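Local coordinates for fructose-bisphosphate aldolase (Slackia heliotrinireducens, PDB 4MOZ), which is an aldolase of the DeoC/LacD family, built as a TIM barrel in which a closed ring of eight parallel strands is surrounded by helices, at residues 9-14 with 21-26; 175-180 with 199-204; 207-212 with 236-241. All blocks are in the same frame, centred on the assembly; numbering follows the deposited sequence.

The three contacts sample successive layers of a TIM barrel, from an N-terminal outer layer to the strand ring. Contact 3 (207-212 with 236-241) pairs two neighbouring barrel strands, and contact 2 (175-180 with 199-204) seats a helix on the strand just before them; their centres are 9 Å apart. They share backbone bonding, with Lys210 N 2.8 Å from Leu175 O, and Ala201 CB lies 3.4 Å from Val209 CB. Contact 1 (9-14 with 21-26) sits farther out, its centre 18 Å from that of contact 3 and 21 Å from that of contact 2, yet Tyr23 OH reaches Asp207 OD1 at 2.5 Å. All three also meet the second subunit.

Contact 1 of 3, residues 9-14 with 21-26; sequences VKVPAD and ETYIDN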
# COMPACT_ATOMS: atom_id res chain seq x y z
N VAL C 9 22.93 -19.24 26.53
CA VAL C 9 22.24 -18.51 25.46
C VAL C 9 21.42 -17.37 26.09
O VAL C 9 20.53 -17.62 26.91
CB VAL C 9 21.31 -19.43 24.63
CG1 VAL C 9 20.53 -18.63 23.59
CG2 VAL C 9 22.10 -20.54 23.95
N LYS C 10 21.74 -16.14 25.72
CA LYS C 10 20.95 -14.98 26.14
C LYS C 10 19.70 -14.84 25.28
O LYS C 10 19.77 -14.51 24.09
CB LYS C 10 21.78 -13.70 26.12
CG LYS C 10 22.66 -13.53 27.34
CD LYS C 10 23.51 -12.28 27.26
CE LYS C 10 24.52 -12.25 28.39
NZ LYS C 10 25.59 -11.23 28.15
N VAL C 11 18.55 -15.13 25.88
CA VAL C 11 17.27 -15.04 25.19
C VAL C 11 16.76 -13.61 25.28
O VAL C 11 16.48 -13.12 26.39
CB VAL C 11 16.25 -16.04 25.78
CG1 VAL C 11 14.89 -15.90 25.10
CG2 VAL C 11 16.77 -17.47 25.65
N PRO C 12 16.65 -12.92 24.13
CA PRO C 12 16.12 -11.55 24.13
C PRO C 12 14.65 -11.51 24.56
O PRO C 12 13.94 -12.52 24.47
CB PRO C 12 16.28 -11.10 22.67
CG PRO C 12 16.35 -12.36 21.88
CD PRO C 12 17.01 -13.37 22.77
N ALA C 13 14.21 -10.35 25.02
CA ALA C 13 12.91 -10.19 25.67
C ALA C 13 11.72 -10.23 24.71
O ALA C 13 10.57 -10.24 25.15
CB ALA C 13 12.90 -8.91 26.49
N ASP C 14 12.01 -10.23 23.40
CA ASP C 14 10.96 -10.35 22.39
C ASP C 14 10.71 -11.80 21.96
O ASP C 14 9.83 -12.07 21.14
CB ASP C 14 11.25 -9.45 21.17
CG ASP C 14 12.58 -9.76 20.50
OD1 ASP C 14 13.42 -10.45 21.11
OD2 ASP C 14 12.79 -9.31 19.35
N GLU C 21 12.22 -22.24 24.47
CA GLU C 21 12.97 -23.48 24.26
C GLU C 21 13.29 -23.70 22.78
O GLU C 21 14.40 -24.12 22.45
CB GLU C 21 12.23 -24.70 24.84
CG GLU C 21 11.99 -24.64 26.34
CD GLU C 21 13.24 -24.28 27.15
OE1 GLU C 21 14.25 -25.00 27.06
OE2 GLU C 21 13.21 -23.27 27.88
N THR C 22 12.33 -23.38 21.92
CA THR C 22 12.53 -23.42 20.47
C THR C 22 13.65 -22.47 20.05
O THR C 22 14.50 -22.83 19.23
CB THR C 22 11.23 -23.07 19.72
OG1 THR C 22 10.19 -23.96 20.14
CG2 THR C 22 11.41 -23.22 18.21
N TYR C 23 13.66 -21.26 20.62
CA TYR C 23 14.69 -20.27 20.30
C TYR C 23 16.08 -20.78 20.67
O TYR C 23 17.03 -20.61 19.90
CB TYR C 23 14.44 -18.94 21.01
CG TYR C 23 15.54 -17.93 20.79
CD1 TYR C 23 15.58 -17.16 19.62
CD2 TYR C 23 16.56 -17.76 21.73
CE1 TYR C 23 16.59 -16.24 19.41
CE2 TYR C 23 17.58 -16.84 21.52
CZ TYR C 23 17.58 -16.08 20.36
OH TYR C 23 18.58 -15.16 20.14
N ILE C 24 16.18 -21.39 21.85
CA ILE C 24 17.44 -21.94 22.31
C ILE C 24 17.84 -23.12 21.42
O ILE C 24 18.98 -23.19 20.98
CB ILE C 24 17.39 -22.34 23.81
CG1 ILE C 24 17.11 -21.09 24.67
CG2 ILE C 24 18.70 -23.00 24.24
CD1 ILE C 24 16.61 -21.39 26.07
N ASP C 25 16.89 -24.01 21.14
CA ASP C 25 17.12 -25.11 20.20
C ASP C 25 17.75 -24.58 18.91
O ASP C 25 18.75 -25.12 18.44
CB ASP C 25 15.81 -25.83 19.86
CG ASP C 25 15.28 -26.69 21.00
OD1 ASP C 25 16.00 -26.92 21.99
OD2 ASP C 25 14.12 -27.14 20.89
N ASN C 26 17.17 -23.51 18.37
CA ASN C 26 17.61 -22.96 17.08
C ASN C 26 18.95 -22.24 17.15
O ASN C 26 19.75 -22.31 16.22
CB ASN C 26 16.53 -22.06 16.49
CG ASN C 26 15.33 -22.85 15.99
OD1 ASN C 26 15.47 -23.95 15.44
ND2 ASN C 26 14.13 -22.29 16.17
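Tyr23 points its ring from helix 20-30 into the loop 9-14, where Val9, Val11 and Pro12 receive it. With CG anti to the helix backbone N (chi1 176°), the side chain carries the ring toward the loop, where CD2 and CE2 meet the valines obliquely. Val11 runs past it in the opposite direction, its CG2 methyl 3.9 Å from Tyr23 CD2. Val9 comes in at a slant, with CG1 4.0 Å from Tyr23 CE2. Pro12 comes from the opposite direction and lays its CD obliquely against the phenol end, 3.7 Å from Tyr23 CZ and 3.5 Å from Tyr23 OH.

Ile24, the next residue of the helix, extends the same apolar patch. Val11 CG2 lies between the two helix residues: besides the ring it touches Ile24 CG1 at 3.8 Å, the two side chains crossing nearly at right angles. Val9, by contrast, splits the task, CG1 going to the ring and CG2 to Ile24 CG2 at 4.2 Å.

The contact thus folds an irregular N-terminal segment back over the helix that follows it. Arg89 of the second subunit packs on both Pro12 and Tyr23, bringing the patch to a subunit interface. No hydrogen bond links the two segments, so they are joined by van der Waals contact, while the tyrosine hydroxyl, bonded to Asp207, gives this apolar packing a polar tie to the barrel.

Contact 2 of 3, residues 175-180 with 199-204; sequences LWIYPR and GVALCL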
# COMPACT_ATOMS: atom_id res chain seq x y z
N LEU C 175 20.64 -10.41 9.82
CA LEU C 175 20.46 -9.31 8.89
C LEU C 175 21.75 -9.05 8.12
O LEU C 175 22.81 -8.89 8.72
CB LEU C 175 20.02 -8.04 9.62
CG LEU C 175 18.66 -8.07 10.34
CD1 LEU C 175 18.42 -6.74 11.05
CD2 LEU C 175 17.52 -8.37 9.38
N TRP C 176 21.65 -9.03 6.80
CA TRP C 176 22.72 -8.52 5.96
C TRP C 176 22.53 -7.05 5.88
O TRP C 176 21.46 -6.59 5.50
CB TRP C 176 22.61 -9.08 4.55
CG TRP C 176 23.10 -10.49 4.37
CD1 TRP C 176 24.21 -10.91 3.64
CD2 TRP C 176 22.48 -11.73 4.88
NE1 TRP C 176 24.32 -12.28 3.67
CE2 TRP C 176 23.32 -12.83 4.40
CE3 TRP C 176 21.37 -12.02 5.65
CZ2 TRP C 176 23.03 -14.16 4.70
CZ3 TRP C 176 21.09 -13.36 5.96
CH2 TRP C 176 21.90 -14.40 5.48
N ILE C 177 23.53 -6.27 6.25
CA ILE C 177 23.39 -4.83 6.16
C ILE C 177 24.52 -4.22 5.34
O ILE C 177 25.66 -4.11 5.80
CB ILE C 177 23.24 -4.16 7.54
CG1 ILE C 177 22.06 -4.78 8.30
CG2 ILE C 177 23.04 -2.66 7.36
CD1 ILE C 177 21.61 -4.01 9.54
N TYR C 178 24.18 -3.85 4.11
CA TYR C 178 25.13 -3.27 3.17
C TYR C 178 24.68 -1.87 2.79
O TYR C 178 23.88 -1.70 1.87
CB TYR C 178 25.21 -4.11 1.90
CG TYR C 178 25.65 -5.54 2.09
CD1 TYR C 178 26.80 -5.85 2.82
CD2 TYR C 178 24.94 -6.58 1.50
CE1 TYR C 178 27.21 -7.17 2.97
CE2 TYR C 178 25.34 -7.90 1.65
CZ TYR C 178 26.48 -8.18 2.38
OH TYR C 178 26.87 -9.49 2.52
N PRO C 179 25.19 -0.84 3.49
CA PRO C 179 24.86 0.52 3.07
C PRO C 179 25.23 0.73 1.61
O PRO C 179 26.39 0.61 1.23
CB PRO C 179 25.70 1.38 4.01
CG PRO C 179 25.80 0.56 5.26
CD PRO C 179 25.93 -0.86 4.77
N ARG C 180 24.22 1.01 0.80
CA ARG C 180 24.40 1.12 -0.64
C ARG C 180 23.44 2.14 -1.21
O ARG C 180 22.27 2.19 -0.85
CB ARG C 180 24.20 -0.24 -1.32
CG ARG C 180 24.62 -0.25 -2.79
CD ARG C 180 24.61 -1.67 -3.36
NE ARG C 180 25.54 -2.54 -2.64
CZ ARG C 180 25.47 -3.87 -2.61
NH1 ARG C 180 24.50 -4.51 -3.27
NH2 ARG C 180 26.37 -4.56 -1.93
N GLY C 199 25.50 -1.38 14.27
CA GLY C 199 24.65 -0.82 15.33
C GLY C 199 23.16 -0.84 15.02
O GLY C 199 22.33 -1.04 15.91
N VAL C 200 22.82 -0.63 13.75
CA VAL C 200 21.42 -0.65 13.32
C VAL C 200 20.80 -2.03 13.54
O VAL C 200 19.67 -2.14 14.04
CB VAL C 200 21.26 -0.21 11.84
CG1 VAL C 200 19.87 -0.52 11.32
CG2 VAL C 200 21.57 1.28 11.70
N ALA C 201 21.56 -3.08 13.20
CA ALA C 201 21.09 -4.45 13.35
C ALA C 201 20.67 -4.76 14.79
O ALA C 201 19.67 -5.45 15.01
CB ALA C 201 22.16 -5.43 12.89
N LEU C 202 21.44 -4.26 15.75
CA LEU C 202 21.09 -4.37 17.16
C LEU C 202 19.76 -3.68 17.47
O LEU C 202 18.89 -4.26 18.12
CB LEU C 202 22.19 -3.81 18.07
CG LEU C 202 21.86 -3.75 19.57
CD1 LEU C 202 21.60 -5.13 20.16
CD2 LEU C 202 22.98 -3.06 20.34
N CYS C 203 19.61 -2.45 16.98
CA CYS C 203 18.40 -1.67 17.25
C CYS C 203 17.14 -2.33 16.68
O CYS C 203 16.07 -2.22 17.28
CB CYS C 203 18.55 -0.25 16.73
SG CYS C 203 19.83 0.68 17.62
N LEU C 204 17.27 -3.01 15.55
CA LEU C 204 16.16 -3.79 14.99
C LEU C 204 15.95 -5.10 15.75
O LEU C 204 14.87 -5.68 15.70
CB LEU C 204 16.38 -4.05 13.49
CG LEU C 204 16.44 -2.84 12.55
CD1 LEU C 204 16.93 -3.25 11.17
CD2 LEU C 204 15.11 -2.12 12.45
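Ile177 and Leu175, two residues apart on strand 172-177, both send their side chains toward helix 191-204, and each makes its contact through a terminal methyl. In Ile177 the CG1 branch is fully extended (chi2 -167°), which carries CD1 to within 3.7 Å of Ala201 CB and 3.8 Å of Ala201 N. The same methyl reaches Val200 CG1 at 4.3 Å. The small side chain of Ala201 lets the isoleucine come close to the helix backbone.

Strand, helix and the next strand, 208-210, form one beta-alpha-beta unit of the TIM barrel, in which the helix returns along the outside of the sheet. The short segments bear this out: their axes run at 146° to each other and approach to 9.4 Å. Leu175 bridges to the C-terminal end of the helix segment. Its chi2 of 178° directs CD1 to Leu204 CD1, 3.8 Å away, and the two leucines cross at about a right angle. Leu175 CD1 also rests 4.2 Å from Ala201 CA, about one helical turn before Leu204. Leu145 of the adjoining strand 138-145 packs on both leucines, while Leu49 of the second subunit touches Val200.

Contact 3 of 3, residues 207-212 with 236-241; sequences DFVKVN and TGLVCA
Val209 uses both its backbone N-H and its carbonyl to join strand 208-210 to strand 237-240 in parallel pairing; with helix 222-232 between them, the strands form a beta-alpha-beta unit of the TIM barrel. Its N donates to Gly237 O at 2.8 Å, and its O accepts from Val239 N at 2.7 Å in a nearly straight bond (172° at the hydrogen). The ladder continues with Gly237 N to Asp207 O at 3.0 Å and ends with Val211 N to Val239 O, 3.2 Å. Phe208 CA adds a weaker CA-H...O contact to Gly237 O at 3.0 Å. At the N-terminal end of the pair, partners come from elsewhere: Thr236 OG1 bonds to Ala206 O, Asp207 OD1 to Tyr23 OH and, by a salt bridge, to Arg89 of the second subunit, while OD2 accepts from Val173 N and His167 NE2.

Lys210 and Val239 emerge on the same face, Lys210 CB touching Val239 CG2 at 3.6 Å. Bent at chi2 and chi4, the lysine chain runs forward along the strand, and NZ donates to Val211 O at 2.9 Å, from well above the carbonyl plane. Four backbone bonds thus hold the strands together, Lys210 satisfies Val211 O beyond the last rung, and the Val209/Leu238 face presents hydrocarbon to the surrounding helices.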
# COMPACT_ATOMS: atom_id res chain seq x y z
N ASP C 207 19.76 -11.22 15.87
CA ASP C 207 20.67 -12.10 16.59
C ASP C 207 22.09 -12.00 16.03
O ASP C 207 23.07 -12.05 16.79
CB ASP C 207 20.17 -13.53 16.52
CG ASP C 207 18.82 -13.69 17.16
OD1 ASP C 207 18.70 -13.39 18.37
OD2 ASP C 207 17.87 -14.07 16.45
N PHE C 208 22.19 -11.87 14.71
CA PHE C 208 23.46 -11.71 14.02
C PHE C 208 23.35 -10.66 12.93
O PHE C 208 22.27 -10.45 12.37
CB PHE C 208 23.92 -13.04 13.41
CG PHE C 208 24.24 -14.10 14.43
CD1 PHE C 208 25.49 -14.14 15.04
CD2 PHE C 208 23.29 -15.05 14.78
CE1 PHE C 208 25.78 -15.11 15.98
CE2 PHE C 208 23.57 -16.03 15.72
CZ PHE C 208 24.82 -16.06 16.33
N VAL C 209 24.47 -10.00 12.64
CA VAL C 209 24.54 -9.03 11.56
C VAL C 209 25.72 -9.36 10.65
O VAL C 209 26.84 -9.57 11.11
CB VAL C 209 24.64 -7.57 12.08
CG1 VAL C 209 25.78 -7.39 13.07
CG2 VAL C 209 24.77 -6.58 10.92
N LYS C 210 25.44 -9.45 9.35
CA LYS C 210 26.47 -9.68 8.35
C LYS C 210 26.83 -8.36 7.67
O LYS C 210 25.96 -7.70 7.10
CB LYS C 210 26.01 -10.75 7.34
CG LYS C 210 26.65 -10.73 5.96
CD LYS C 210 28.17 -10.86 5.95
CE LYS C 210 28.67 -10.96 4.51
NZ LYS C 210 29.82 -10.07 4.22
N VAL C 211 28.10 -7.98 7.76
CA VAL C 211 28.60 -6.75 7.15
C VAL C 211 29.80 -7.06 6.25
O VAL C 211 30.37 -8.14 6.32
CB VAL C 211 29.03 -5.70 8.21
CG1 VAL C 211 27.84 -5.20 9.01
CG2 VAL C 211 30.11 -6.27 9.14
N ASN C 212 30.17 -6.10 5.41
CA ASN C 212 31.42 -6.17 4.68
C ASN C 212 32.59 -5.90 5.62
O ASN C 212 32.42 -5.18 6.61
CB ASN C 212 31.45 -5.14 3.56
CG ASN C 212 30.61 -5.55 2.37
OD1 ASN C 212 30.65 -6.70 1.94
ND2 ASN C 212 29.85 -4.60 1.83
N THR C 236 24.29 -8.23 19.62
CA THR C 236 24.08 -8.83 18.29
C THR C 236 25.45 -9.28 17.78
O THR C 236 26.38 -8.48 17.71
CB THR C 236 23.42 -7.82 17.31
OG1 THR C 236 22.08 -7.55 17.73
CG2 THR C 236 23.38 -8.38 15.88
N GLY C 237 25.56 -10.56 17.44
CA GLY C 237 26.81 -11.12 16.94
C GLY C 237 27.10 -10.68 15.53
O GLY C 237 26.23 -10.76 14.65
N LEU C 238 28.31 -10.19 15.29
CA LEU C 238 28.70 -9.72 13.97
C LEU C 238 29.37 -10.84 13.19
O LEU C 238 30.28 -11.51 13.70
CB LEU C 238 29.63 -8.51 14.09
CG LEU C 238 30.20 -7.90 12.80
CD1 LEU C 238 30.47 -6.42 13.01
CD2 LEU C 238 31.45 -8.64 12.34
N VAL C 239 28.93 -11.06 11.96
CA VAL C 239 29.62 -12.00 11.09
C VAL C 239 30.14 -11.24 9.88
O VAL C 239 29.53 -10.27 9.43
CB VAL C 239 28.77 -13.23 10.68
CG1 VAL C 239 28.12 -13.86 11.90
CG2 VAL C 239 27.72 -12.87 9.65
N CYS C 240 31.29 -11.66 9.39
CA CYS C 240 31.93 -10.96 8.29
C CYS C 240 32.23 -11.94 7.15
O CYS C 240 31.69 -13.05 7.12
CB CYS C 240 33.20 -10.29 8.81
SG CYS C 240 33.72 -8.88 7.81
N ALA C 241 33.09 -11.51 6.22
CA ALA C 241 33.46 -12.34 5.08
C ALA C 241 34.93 -12.14 4.70
O ALA C 241 35.48 -11.04 4.86
CB ALA C 241 32.55 -12.05 3.89